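Local structure of uncharacterized protein, DUF633, LMOf2365_1472 (Listeria monocytogenes str. 4b F2365, 3GNL) at residues P36-K41 with S68-I74; V54-F58 with D75-G79; K172-F177 with L230-V234. The protein is uncharacterised but probably methylates N1 of adenine 22 in tRNA. All blocks are in the same frame, centred on the assembly; numbering follows the deposited sequence. Where two conformers were deposited one is given.

Interaction 1. Residues P36-K41 with S68-I74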
ATOM      1  N   PRO A  36     -15.102  -2.054  -4.088  1.00 18.66           N
ATOM      2  CA  PRO A  36     -15.678  -2.309  -5.418  1.00 19.42           C
ATOM      3  C   PRO A  36     -17.102  -1.854  -5.506  1.00 19.75           C
ATOM      4  O   PRO A  36     -17.494  -1.248  -6.517  1.00 20.21           O
ATOM      5  CB  PRO A  36     -15.593  -3.817  -5.544  1.00 19.93           C
ATOM      6  CG  PRO A  36     -14.387  -4.196  -4.706  1.00 21.59           C
ATOM      7  CD  PRO A  36     -14.410  -3.236  -3.545  1.00 18.09           C
ATOM      8  N   CYS A  37     -17.904  -2.085  -4.473  1.00 18.84           N
ATOM      9  CA  CYS A  37     -19.311  -1.655  -4.541  1.00 20.96           C
ATOM     10  C   CYS A  37     -19.381  -0.142  -4.596  1.00 21.56           C
ATOM     11  O   CYS A  37     -20.149   0.394  -5.389  1.00 21.74           O
ATOM     12  CB  CYS A  37     -20.130  -2.197  -3.376  1.00 21.30           C
ATOM     13  SG  CYS A  37     -20.445  -4.041  -3.458  1.00 23.09           S
ATOM     14  N   PHE A  38     -18.596   0.524  -3.761  1.00 21.66           N
ATOM     15  CA  PHE A  38     -18.603   2.001  -3.699  1.00 21.12           C
ATOM     16  C   PHE A  38     -18.183   2.578  -5.060  1.00 23.57           C
ATOM     17  O   PHE A  38     -18.815   3.535  -5.533  1.00 25.43           O
ATOM     18  CB  PHE A  38     -17.639   2.440  -2.625  1.00 23.69           C
ATOM     19  CG  PHE A  38     -17.345   3.918  -2.604  1.00 25.58           C
ATOM     20  CD1 PHE A  38     -18.159   4.768  -1.874  1.00 27.45           C
ATOM     21  CD2 PHE A  38     -16.212   4.416  -3.222  1.00 25.65           C
ATOM     22  CE1 PHE A  38     -17.873   6.158  -1.792  1.00 28.76           C
ATOM     23  CE2 PHE A  38     -15.903   5.792  -3.130  1.00 26.64           C
ATOM     24  CZ  PHE A  38     -16.740   6.647  -2.412  1.00 28.21           C
ATOM     25  N   ALA A  39     -17.187   1.982  -5.701  1.00 21.44           N
ATOM     26  CA  ALA A  39     -16.627   2.535  -6.916  1.00 21.44           C
ATOM     27  C   ALA A  39     -17.524   2.247  -8.115  1.00 24.03           C
ATOM     28  O   ALA A  39     -17.631   3.063  -9.055  1.00 23.64           O
ATOM     29  CB  ALA A  39     -15.253   2.057  -7.140  1.00 21.22           C
ATOM     30  N   VAL A  40     -18.185   1.097  -8.114  1.00 22.69           N
ATOM     31  CA  VAL A  40     -19.124   0.813  -9.209  1.00 23.19           C
ATOM     32  C   VAL A  40     -20.347   1.729  -9.065  1.00 25.86           C
ATOM     33  O   VAL A  40     -20.807   2.334 -10.053  1.00 26.00           O
ATOM     34  CB  VAL A  40     -19.502  -0.681  -9.223  1.00 22.41           C
ATOM     35  CG1 VAL A  40     -20.736  -0.952 -10.146  1.00 23.44           C
ATOM     36  CG2 VAL A  40     -18.313  -1.487  -9.695  1.00 21.81           C
ATOM     37  N   LYS A  41     -20.839   1.871  -7.845  1.00 25.77           N
ATOM     38  CA  LYS A  41     -22.062   2.617  -7.570  1.00 30.11           C
ATOM     39  C   LYS A  41     -21.902   4.067  -7.961  1.00 30.23           C
ATOM     40  O   LYS A  41     -22.796   4.663  -8.585  1.00 30.64           O
ATOM     41  CB  LYS A  41     -22.427   2.533  -6.098  1.00 32.39           C
ATOM     42  CG  LYS A  41     -23.352   1.385  -5.775  1.00 37.17           C
ATOM     43  CD  LYS A  41     -24.819   1.782  -5.948  1.00 39.52           C
ATOM     44  CE  LYS A  41     -25.687   1.277  -4.777  1.00 40.33           C
ATOM     45  NZ  LYS A  41     -25.573  -0.203  -4.519  1.00 39.75           N
ATOM     46  N   SER A  68     -25.920  -5.321  -2.694  1.00 32.42           N
ATOM     47  CA  SER A  68     -25.780  -4.044  -3.389  1.00 32.78           C
ATOM     48  C   SER A  68     -26.459  -4.071  -4.747  1.00 31.93           C
ATOM     49  O   SER A  68     -26.557  -3.037  -5.407  1.00 33.95           O
ATOM     50  CB  SER A  68     -24.294  -3.696  -3.548  1.00 33.09           C
ATOM     51  OG  SER A  68     -23.765  -3.372  -2.277  1.00 33.91           O
ATOM     52  N   GLY A  69     -26.901  -5.245  -5.190  1.00 31.04           N
ATOM     53  CA  GLY A  69     -27.475  -5.391  -6.523  1.00 29.07           C
ATOM     54  C   GLY A  69     -26.454  -5.211  -7.626  1.00 29.20           C
ATOM     55  O   GLY A  69     -26.774  -4.794  -8.747  1.00 30.11           O
ATOM     56  N   LEU A  70     -25.204  -5.562  -7.315  1.00 28.82           N
ATOM     57  CA  LEU A  70     -24.112  -5.344  -8.238  1.00 28.45           C
ATOM     58  C   LEU A  70     -23.518  -6.609  -8.835  1.00 29.66           C
ATOM     59  O   LEU A  70     -22.410  -6.590  -9.389  1.00 29.23           O
ATOM     60  CB  LEU A  70     -23.036  -4.488  -7.548  1.00 28.13           C
ATOM     61  CG  LEU A  70     -23.511  -3.058  -7.250  1.00 28.14           C
ATOM     62  CD1 LEU A  70     -22.460  -2.252  -6.489  1.00 27.78           C
ATOM     63  CD2 LEU A  70     -23.973  -2.388  -8.572  1.00 26.85           C
ATOM     64  N   THR A  71     -24.252  -7.721  -8.767  1.00 30.82           N
ATOM     65  CA  THR A  71     -23.700  -8.957  -9.308  1.00 32.62           C
ATOM     66  C   THR A  71     -23.345  -8.895 -10.800  1.00 33.25           C
ATOM     67  O   THR A  71     -22.469  -9.656 -11.237  1.00 34.23           O
ATOM     68  CB  THR A  71     -24.616 -10.162  -9.040  1.00 34.15           C
ATOM     69  OG1 THR A  71     -25.862  -9.939  -9.716  1.00 35.03           O
ATOM     70  CG2 THR A  71     -24.854 -10.338  -7.539  1.00 33.76           C
ATOM     71  N   GLU A  72     -23.994  -8.011 -11.578  1.00 34.29           N
ATOM     72  CA  GLU A  72     -23.700  -7.894 -13.012  0.50 34.07           C
ATOM     73  C   GLU A  72     -22.406  -7.127 -13.299  1.00 33.45           C
ATOM     74  O   GLU A  72     -21.817  -7.282 -14.372  1.00 33.50           O
ATOM     75  CB  GLU A  72     -24.883  -7.291 -13.797  0.50 35.85           C
ATOM     76  CG  GLU A  72     -26.064  -8.263 -13.995  0.50 37.63           C
ATOM     77  CD  GLU A  72     -27.126  -7.729 -14.952  0.50 38.58           C
ATOM     78  OE1 GLU A  72     -28.275  -7.516 -14.517  0.50 39.37           O
ATOM     79  OE2 GLU A  72     -26.812  -7.514 -16.140  0.50 39.69           O
ATOM     80  N   GLN A  73     -21.959  -6.319 -12.329  1.00 30.81           N
ATOM     81  CA  GLN A  73     -20.748  -5.494 -12.526  1.00 29.06           C
ATOM     82  C   GLN A  73     -19.523  -5.935 -11.721  1.00 26.94           C
ATOM     83  O   GLN A  73     -18.429  -5.435 -11.968  1.00 27.97           O
ATOM     84  CB  GLN A  73     -21.057  -4.020 -12.251  1.00 29.56           C
ATOM     85  CG  GLN A  73     -21.764  -3.336 -13.457  1.00 32.27           C
ATOM     86  CD  GLN A  73     -22.055  -1.867 -13.219  1.00 34.14           C
ATOM     87  OE1 GLN A  73     -22.993  -1.528 -12.494  1.00 35.80           O
ATOM     88  NE2 GLN A  73     -21.269  -0.975 -13.858  1.00 34.34           N
ATOM     89  N   ILE A  74     -19.719  -6.860 -10.779  1.00 24.53           N
ATOM     90  CA  ILE A  74     -18.652  -7.293  -9.872  1.00 22.78           C
ATOM     91  C   ILE A  74     -18.615  -8.795  -9.740  1.00 23.99           C
ATOM     92  O   ILE A  74     -19.623  -9.434  -9.358  1.00 25.30           O
ATOM     93  CB  ILE A  74     -18.771  -6.672  -8.487  1.00 21.24           C
ATOM     94  CG1 ILE A  74     -18.876  -5.127  -8.598  1.00 21.24           C
ATOM     95  CG2 ILE A  74     -17.610  -7.132  -7.610  1.00 21.94           C
ATOM     96  CD1 ILE A  74     -19.156  -4.486  -7.305  1.00 22.00           C
TER
HETATM   97  O   HOH W   1     -20.369   1.837 -12.742  1.00 28.92           O

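Interaction 2. Residues V54-F58 with D75-G79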
ATOM      1  N   VAL A  54      -9.682 -17.112   1.158  1.00 26.27           N
ATOM      2  CA  VAL A  54     -10.320 -18.123   2.016  1.00 28.02           C
ATOM      3  C   VAL A  54     -11.841 -17.907   2.231  1.00 29.91           C
ATOM      4  O   VAL A  54     -12.371 -16.833   1.906  1.00 28.22           O
ATOM      5  CB  VAL A  54      -9.564 -18.252   3.358  1.00 27.91           C
ATOM      6  CG1 VAL A  54      -8.145 -18.771   3.097  1.00 27.99           C
ATOM      7  CG2 VAL A  54      -9.548 -16.915   4.114  1.00 27.92           C
ATOM      8  N   ASP A  55     -12.529 -18.885   2.821  1.00 29.93           N
ATOM      9  CA  ASP A  55     -14.016 -18.895   2.885  1.00 32.18           C
ATOM     10  C   ASP A  55     -14.813 -17.767   3.497  1.00 32.49           C
ATOM     11  O   ASP A  55     -15.787 -17.297   2.855  1.00 33.95           O
ATOM     12  CB  ASP A  55     -14.532 -20.249   3.432  1.00 34.11           C
ATOM     13  CG  ASP A  55     -14.534 -21.313   2.364  1.00 36.21           C
ATOM     14  OD1 ASP A  55     -14.335 -20.920   1.214  1.00 37.40           O
ATOM     15  OD2 ASP A  55     -14.741 -22.527   2.637  1.00 38.13           O
ATOM     16  N   GLY A  56     -14.475 -17.386   4.720  1.00 30.52           N
ATOM     17  CA  GLY A  56     -15.180 -16.355   5.460  1.00 28.31           C
ATOM     18  C   GLY A  56     -15.242 -15.113   4.587  1.00 27.01           C
ATOM     19  O   GLY A  56     -16.320 -14.708   4.179  1.00 27.25           O
ATOM     20  N   PRO A  57     -14.073 -14.558   4.233  1.00 24.95           N
ATOM     21  CA  PRO A  57     -14.099 -13.345   3.381  1.00 25.37           C
ATOM     22  C   PRO A  57     -14.660 -13.539   1.962  1.00 25.94           C
ATOM     23  O   PRO A  57     -15.241 -12.616   1.367  1.00 22.97           O
ATOM     24  CB  PRO A  57     -12.635 -12.931   3.344  1.00 24.64           C
ATOM     25  CG  PRO A  57     -12.052 -13.479   4.660  1.00 25.79           C
ATOM     26  CD  PRO A  57     -12.722 -14.835   4.755  1.00 26.36           C
ATOM     27  N   PHE A  58     -14.521 -14.694   1.358  1.00 24.86           N
ATOM     28  CA  PHE A  58     -15.089 -14.912   0.042  1.00 24.58           C
ATOM     29  C   PHE A  58     -16.623 -14.803   0.190  1.00 26.27           C
ATOM     30  O   PHE A  58     -17.272 -14.059  -0.567  1.00 23.40           O
ATOM     31  CB  PHE A  58     -14.668 -16.297  -0.505  1.00 25.99           C
ATOM     32  CG  PHE A  58     -15.320 -16.676  -1.798  1.00 28.51           C
ATOM     33  CD1 PHE A  58     -15.066 -15.982  -2.952  1.00 28.17           C
ATOM     34  CD2 PHE A  58     -16.150 -17.802  -1.866  1.00 31.32           C
ATOM     35  CE1 PHE A  58     -15.642 -16.295  -4.155  1.00 30.50           C
ATOM     36  CE2 PHE A  58     -16.752 -18.154  -3.085  1.00 33.31           C
ATOM     37  CZ  PHE A  58     -16.507 -17.390  -4.238  1.00 31.85           C
ATOM     38  N   ASP A  75     -17.464  -9.348 -10.085  1.00 24.89           N
ATOM     39  CA  ASP A  75     -17.210 -10.760  -9.976  1.00 25.57           C
ATOM     40  C   ASP A  75     -16.434 -10.969  -8.688  1.00 26.21           C
ATOM     41  O   ASP A  75     -15.384 -10.352  -8.474  1.00 27.57           O
ATOM     42  CB  ASP A  75     -16.338 -11.264 -11.130  1.00 27.62           C
ATOM     43  CG  ASP A  75     -17.072 -11.329 -12.492  1.00 31.89           C
ATOM     44  OD1 ASP A  75     -18.337 -11.307 -12.528  1.00 33.49           O
ATOM     45  OD2 ASP A  75     -16.360 -11.417 -13.535  1.00 32.03           O
ATOM     46  N   VAL A  76     -16.953 -11.810  -7.820  1.00 26.11           N
ATOM     47  CA  VAL A  76     -16.209 -12.218  -6.643  1.00 24.57           C
ATOM     48  C   VAL A  76     -15.558 -13.544  -6.948  1.00 28.57           C
ATOM     49  O   VAL A  76     -16.231 -14.513  -7.335  1.00 27.20           O
ATOM     50  CB  VAL A  76     -17.088 -12.303  -5.393  1.00 25.52           C
ATOM     51  CG1 VAL A  76     -16.256 -12.675  -4.141  1.00 24.18           C
ATOM     52  CG2 VAL A  76     -17.851 -10.987  -5.203  1.00 26.03           C
ATOM     53  N   ARG A  77     -14.240 -13.588  -6.789  1.00 27.59           N
ATOM     54  CA  ARG A  77     -13.477 -14.765  -7.120  1.00 26.61           C
ATOM     55  C   ARG A  77     -12.545 -15.229  -5.996  1.00 28.71           C
ATOM     56  O   ARG A  77     -11.907 -14.406  -5.318  1.00 28.03           O
ATOM     57  CB  ARG A  77     -12.640 -14.476  -8.349  1.00 25.41           C
ATOM     58  CG  ARG A  77     -13.484 -14.173  -9.593  1.00 26.13           C
ATOM     59  CD  ARG A  77     -12.618 -13.941 -10.811  1.00 27.13           C
ATOM     60  NE  ARG A  77     -13.377 -13.332 -11.922  1.00 27.96           N
ATOM     61  CZ  ARG A  77     -12.845 -12.954 -13.084  1.00 28.31           C
ATOM     62  NH1 ARG A  77     -11.528 -13.060 -13.323  1.00 30.73           N
ATOM     63  NH2 ARG A  77     -13.620 -12.411 -14.030  1.00 29.85           N
ATOM     64  N   LYS A  78     -12.482 -16.543  -5.792  1.00 28.60           N
ATOM     65  CA  LYS A  78     -11.552 -17.162  -4.843  1.00 31.29           C
ATOM     66  C   LYS A  78     -10.222 -17.499  -5.522  1.00 33.14           C
ATOM     67  O   LYS A  78     -10.185 -18.170  -6.562  1.00 32.88           O
ATOM     68  CB  LYS A  78     -12.174 -18.402  -4.206  1.00 33.34           C
ATOM     69  CG  LYS A  78     -11.252 -19.088  -3.183  1.00 34.56           C
ATOM     70  CD  LYS A  78     -11.945 -19.369  -1.853  1.00 36.12           C
ATOM     71  CE  LYS A  78     -12.839 -20.609  -1.907  1.00 36.30           C
ATOM     72  NZ  LYS A  78     -13.189 -21.159  -0.550  1.00 35.30           N
ATOM     73  N   GLY A  79      -9.129 -17.022  -4.925  1.00 32.25           N
ATOM     74  CA  GLY A  79      -7.805 -17.251  -5.451  1.00 31.62           C
ATOM     75  C   GLY A  79      -6.747 -16.580  -4.591  1.00 32.66           C
ATOM     76  O   GLY A  79      -7.034 -15.621  -3.842  1.00 32.26           O
TER

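Interaction 3. Residues K172-F177 with L230-V234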
ATOM      1  N   LYS A 172      17.389   7.022  -1.465  1.00 18.56           N
ATOM      2  CA  LYS A 172      17.041   6.169  -0.334  1.00 19.32           C
ATOM      3  C   LYS A 172      15.961   6.851   0.524  1.00 19.26           C
ATOM      4  O   LYS A 172      15.114   6.159   1.093  1.00 19.44           O
ATOM      5  CB  LYS A 172      18.293   5.795   0.490  1.00 23.18           C
ATOM      6  CG  LYS A 172      19.047   6.923   1.075  1.00 27.24           C
ATOM      7  CD  LYS A 172      20.391   6.443   1.751  1.00 29.74           C
ATOM      8  CE  LYS A 172      21.160   7.701   2.305  1.00 31.61           C
ATOM      9  NZ  LYS A 172      22.157   7.445   3.434  1.00 34.17           N
ATOM     10  N   GLN A 173      15.980   8.178   0.586  1.00 17.43           N
ATOM     11  CA  GLN A 173      14.939   8.908   1.315  1.00 19.28           C
ATOM     12  C   GLN A 173      13.586   8.704   0.640  1.00 18.50           C
ATOM     13  O   GLN A 173      12.566   8.473   1.304  1.00 17.81           O
ATOM     14  CB  GLN A 173      15.240  10.403   1.407  1.00 19.63           C
ATOM     15  CG  GLN A 173      16.481  10.755   2.254  1.00 21.79           C
ATOM     16  CD  GLN A 173      17.802  10.725   1.484  1.00 25.74           C
ATOM     17  OE1 GLN A 173      17.937  10.164   0.383  1.00 24.71           O
ATOM     18  NE2 GLN A 173      18.819  11.343   2.094  1.00 28.75           N
ATOM     19  N   GLU A 174      13.553   8.770  -0.690  1.00 17.58           N
ATOM     20  CA  GLU A 174      12.285   8.549  -1.396  1.00 17.13           C
ATOM     21  C   GLU A 174      11.768   7.137  -1.147  1.00 18.11           C
ATOM     22  O   GLU A 174      10.556   6.924  -0.995  1.00 18.49           O
ATOM     23  CB  GLU A 174      12.448   8.862  -2.889  1.00 17.94           C
ATOM     24  CG  GLU A 174      12.665  10.323  -3.142  1.00 20.47           C
ATOM     25  CD  GLU A 174      12.983  10.639  -4.608  1.00 21.52           C
ATOM     26  OE1 GLU A 174      13.742   9.889  -5.224  1.00 19.73           O
ATOM     27  OE2 GLU A 174      12.417  11.638  -5.103  1.00 25.90           O
ATOM     28  N   ILE A 175      12.634   6.125  -1.150  1.00 16.30           N
ATOM     29  CA  ILE A 175      12.187   4.756  -0.833  1.00 17.92           C
ATOM     30  C   ILE A 175      11.638   4.643   0.612  1.00 17.62           C
ATOM     31  O   ILE A 175      10.620   3.981   0.856  1.00 18.14           O
ATOM     32  CB  ILE A 175      13.307   3.749  -1.114  1.00 17.75           C
ATOM     33  CG1 ILE A 175      13.345   3.497  -2.634  1.00 20.04           C
ATOM     34  CG2 ILE A 175      13.122   2.415  -0.440  1.00 18.86           C
ATOM     35  CD1 ILE A 175      14.563   2.783  -3.073  1.00 22.49           C
ATOM     36  N   PHE A 176      12.339   5.231   1.577  1.00 18.19           N
ATOM     37  CA  PHE A 176      11.969   5.049   2.990  1.00 18.50           C
ATOM     38  C   PHE A 176      10.742   5.846   3.345  1.00 17.55           C
ATOM     39  O   PHE A 176       9.942   5.354   4.155  1.00 18.63           O
ATOM     40  CB  PHE A 176      13.167   5.534   3.840  1.00 20.22           C
ATOM     41  CG  PHE A 176      13.155   5.143   5.285  1.00 25.53           C
ATOM     42  CD1 PHE A 176      13.913   4.047   5.716  1.00 27.82           C
ATOM     43  CD2 PHE A 176      12.491   5.920   6.219  1.00 26.59           C
ATOM     44  CE1 PHE A 176      13.958   3.688   7.092  1.00 29.50           C
ATOM     45  CE2 PHE A 176      12.549   5.575   7.608  1.00 28.20           C
ATOM     46  CZ  PHE A 176      13.261   4.470   8.012  1.00 27.58           C
ATOM     47  N   PHE A 177      10.578   7.042   2.789  1.00 16.67           N
ATOM     48  CA  PHE A 177       9.565   8.007   3.190  1.00 16.19           C
ATOM     49  C   PHE A 177       8.423   8.233   2.195  1.00 17.82           C
ATOM     50  O   PHE A 177       7.317   8.680   2.577  1.00 18.99           O
ATOM     51  CB  PHE A 177      10.183   9.349   3.528  1.00 18.11           C
ATOM     52  CG  PHE A 177      11.162   9.281   4.668  1.00 18.60           C
ATOM     53  CD1 PHE A 177      10.686   9.096   5.962  1.00 20.93           C
ATOM     54  CD2 PHE A 177      12.535   9.403   4.438  1.00 19.37           C
ATOM     55  CE1 PHE A 177      11.576   9.034   7.050  1.00 20.30           C
ATOM     56  CE2 PHE A 177      13.440   9.346   5.494  1.00 20.82           C
ATOM     57  CZ  PHE A 177      12.969   9.153   6.811  1.00 21.42           C
ATOM     58  N   LEU A 230      18.401   9.495   8.574  1.00 20.85           N
ATOM     59  CA  LEU A 230      17.460   9.700   7.450  1.00 22.25           C
ATOM     60  C   LEU A 230      16.285  10.600   7.835  1.00 20.72           C
ATOM     61  O   LEU A 230      15.839  11.451   7.060  1.00 21.69           O
ATOM     62  CB  LEU A 230      16.946   8.366   6.911  1.00 24.69           C
ATOM     63  CG  LEU A 230      17.939   7.470   6.185  1.00 28.09           C
ATOM     64  CD1 LEU A 230      17.385   6.059   6.035  1.00 30.32           C
ATOM     65  CD2 LEU A 230      18.280   8.093   4.813  1.00 29.41           C
ATOM     66  N   VAL A 231      15.704  10.382   9.011  1.00 20.48           N
ATOM     67  CA  VAL A 231      14.622  11.215   9.440  1.00 20.17           C
ATOM     68  C   VAL A 231      15.080  12.651   9.641  1.00 21.46           C
ATOM     69  O   VAL A 231      14.402  13.590   9.226  1.00 22.30           O
ATOM     70  CB  VAL A 231      13.968  10.671  10.762  1.00 19.62           C
ATOM     71  CG1 VAL A 231      13.007  11.680  11.355  1.00 20.97           C
ATOM     72  CG2 VAL A 231      13.246   9.315  10.497  1.00 20.59           C
ATOM     73  N   GLU A 232      16.267  12.845  10.231  1.00 23.35           N
ATOM     74  CA  GLU A 232      16.769  14.201  10.482  1.00 27.28           C
ATOM     75  C   GLU A 232      16.984  14.930   9.166  1.00 26.39           C
ATOM     76  O   GLU A 232      16.711  16.118   9.078  1.00 29.02           O
ATOM     77  CB  GLU A 232      18.065  14.143  11.274  1.00 27.94           C
ATOM     78  CG  GLU A 232      17.831  13.678  12.709  1.00 31.45           C
ATOM     79  CD  GLU A 232      19.092  13.569  13.553  1.00 32.58           C
ATOM     80  OE1 GLU A 232      20.200  13.377  13.006  1.00 34.68           O
ATOM     81  OE2 GLU A 232      18.962  13.634  14.792  1.00 34.96           O
ATOM     82  N   ASP A 233      17.449  14.193   8.167  1.00 28.19           N
ATOM     83  CA  ASP A 233      17.668  14.751   6.836  1.00 29.55           C
ATOM     84  C   ASP A 233      16.358  15.163   6.161  1.00 29.63           C
ATOM     85  O   ASP A 233      16.304  16.206   5.499  1.00 29.27           O
ATOM     86  CB  ASP A 233      18.395  13.743   5.951  1.00 33.90           C
ATOM     87  CG  ASP A 233      18.674  14.299   4.568  1.00 38.84           C
ATOM     88  OD1 ASP A 233      19.379  15.330   4.482  1.00 41.20           O
ATOM     89  OD2 ASP A 233      18.150  13.744   3.581  1.00 41.32           O
ATOM     90  N   VAL A 234      15.303  14.369   6.322  1.00 26.90           N
ATOM     91  CA  VAL A 234      14.051  14.759   5.664  1.00 26.29           C
ATOM     92  C   VAL A 234      13.253  15.822   6.409  1.00 28.19           C
ATOM     93  O   VAL A 234      12.570  16.630   5.763  1.00 27.84           O
ATOM     94  CB  VAL A 234      13.162  13.587   5.183  1.00 27.12           C
ATOM     95  CG1 VAL A 234      13.988  12.686   4.265  1.00 29.15           C
ATOM     96  CG2 VAL A 234      12.460  12.843   6.343  1.00 26.24           C
TER

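Interaction 1. Residues P36-K41 with S68-I74
Val40 of helix 34-41 meets Leu70, Gln73 and Ile74 with its two methyl branches, a compact example of how a beta-branched residue lets a helix grip both a loop and the first residue of the strand after it. Its CB points toward the loop and forks there. CG1, held anti to the backbone N (chi1 167°), is directed at the amide of Gln73, lying 3.3 Å from Gln73 OE1, and also touches Leu70 CD2 at 3.9 Å. CG2 takes the other branch and runs alongside Ile74, 3.8 Å from Ile74 CG1. One turn back along the helix, Pro36 and Cys37 receive the end of the same isoleucine, whose CD1 lies 3.7 Å from Pro36 O. Leu70 CD1 covers the backbone of Cys37 and the CG of Lys41, so the exposed lysine contributes its aliphatic part to the apolar layer. The rest of the Lys41 chain bends three times and brings NZ to Ser68 O, a weak hydrogen bond of 3.1 Å. Ser68 OG itself is bound to Gln64 O and Glu5 OE2. At the Gln73 side of the contact, a water donates to Val40 O (2.8 Å) and accepts from Gln73 NE2, which also bonds to Ser46 O. Gly69, with positive phi, ends the preceding helix in a Schellman motif, and the chain then turns through Leu70 to enter strand 74-78. Helix 34-41 thus packs against the connection between helix 55-67 and strand 74-78, a helix-to-loop contact within the Rossmann-like alpha/beta fold expected of this methyltransferase family.

Interaction 2. Residues V54-F58 with D75-G79
Phe58, on the first turn of helix 55-67, and Lys78, at the end of strand 74-78, face each other here, and the contact illustrates how a helix start and a strand end can meet by several kinds of interaction. The first is CH-pi: Lys78 CB stands over a face of the Phe58 ring, 4.1 Å from its centroid and 17° off the normal, displaced toward the rim. The second is apolar. Phe58 CE1 lies 3.7 Å from Val76 CG1, which approaches obliquely, and the same ring carbon comes within 3.6 Å of Lys78 N, so the ring rests on strand backbone as well as on side chains. Phe58 reaches the strand because its first torsion (chi1 174°) turns CG away from the backbone N, while Val76 also packs on Ala61, Gln62 and Val65 farther along the helix. The third kind is charge. The bent lysine chain places NZ beside Asp55 OD1, as for a salt bridge, but the two atoms are too close in the model, so the pairing is doubtful in detail. Within the strand, Arg77 points to the opposite side from Lys78; its NH2 meets Asp75 OD2 at 3.0 Å in the guanidinium plane, on the anti side of the carboxylate, and NH1 has a second acid partner in Asp89. Val54 occupies the N-cap position of the helix, which follows strand 45-52 and precedes strand 74-78. Helix start and strand end are thereby joined within one beta-alpha-beta crossover of the Rossmann-like sheet.

Interaction 3. Residues K172-F177 with L230-V234
Helix 172-177 and the 230-234 part of helix 215-235 cross nearly at right angles, at -101° with their axes 10.7 Å apart at closest approach, with a knob-into-hole contact between them. Leu230 is the knob, seated among Lys172, Gln173, Phe176 and Phe177. Its two methyls part company in the hole: CD2 lies along the extended Lys172 chain, 3.8 Å from Lys172 CE, and CD1 sits 4.0 Å from Phe176 CD1, over one face of that ring. Phe177 answers from the other helix as an aromatic plate pressed from several directions. Val234 CG2 stands above the middle of one face, 3.7 Å from the centroid, a CH-pi contact, while Phe176 CD2 occupies the opposite face. Val231 CG2 comes in the plane, at the edge, 3.7 Å from Phe177 CZ. Trp193 of helix 187-208 meets the same ring edge-to-face, and Val231 also packs on Ala197 and Trp200, so a third helix completes the apolar cluster. Val234 uses both methyls: its CG1 approaches Phe177 CD2 at 3.6 Å and also touches the CG of Gln173. Beside this apolar cluster the contact turns polar. Gln173 bends at chi2 (86°), which swings its amide toward Asp233, a residue whose other oxygen, OD1, pairs with Lys236. Gln173 NE2 donates to Asp233 OD2 over 2.9 Å, reaching that oxygen from above the carboxylate plane with a distinctly bent N-H...O angle of 134°.

Overall arrangement
Interactions 1 and 2 are neighbours, their centres 16 Å apart, and they alternate along the chain: residues 68-74 run directly into 75-79, so the loop packed on helix 34-41 continues as the strand that meets the start of helix 55-67. Together they fasten that helix and the outermost parallel strand, 74-78, at one margin of the sheet. Interaction 3 lies across the centre of the chain, its centre 40 Å from interaction 1 and 38 Å from interaction 2, and joins helices that follow the last strand. It touches neither of the others; its nearest atoms lie about 24 Å from interaction 1 and about 27 Å from interaction 2.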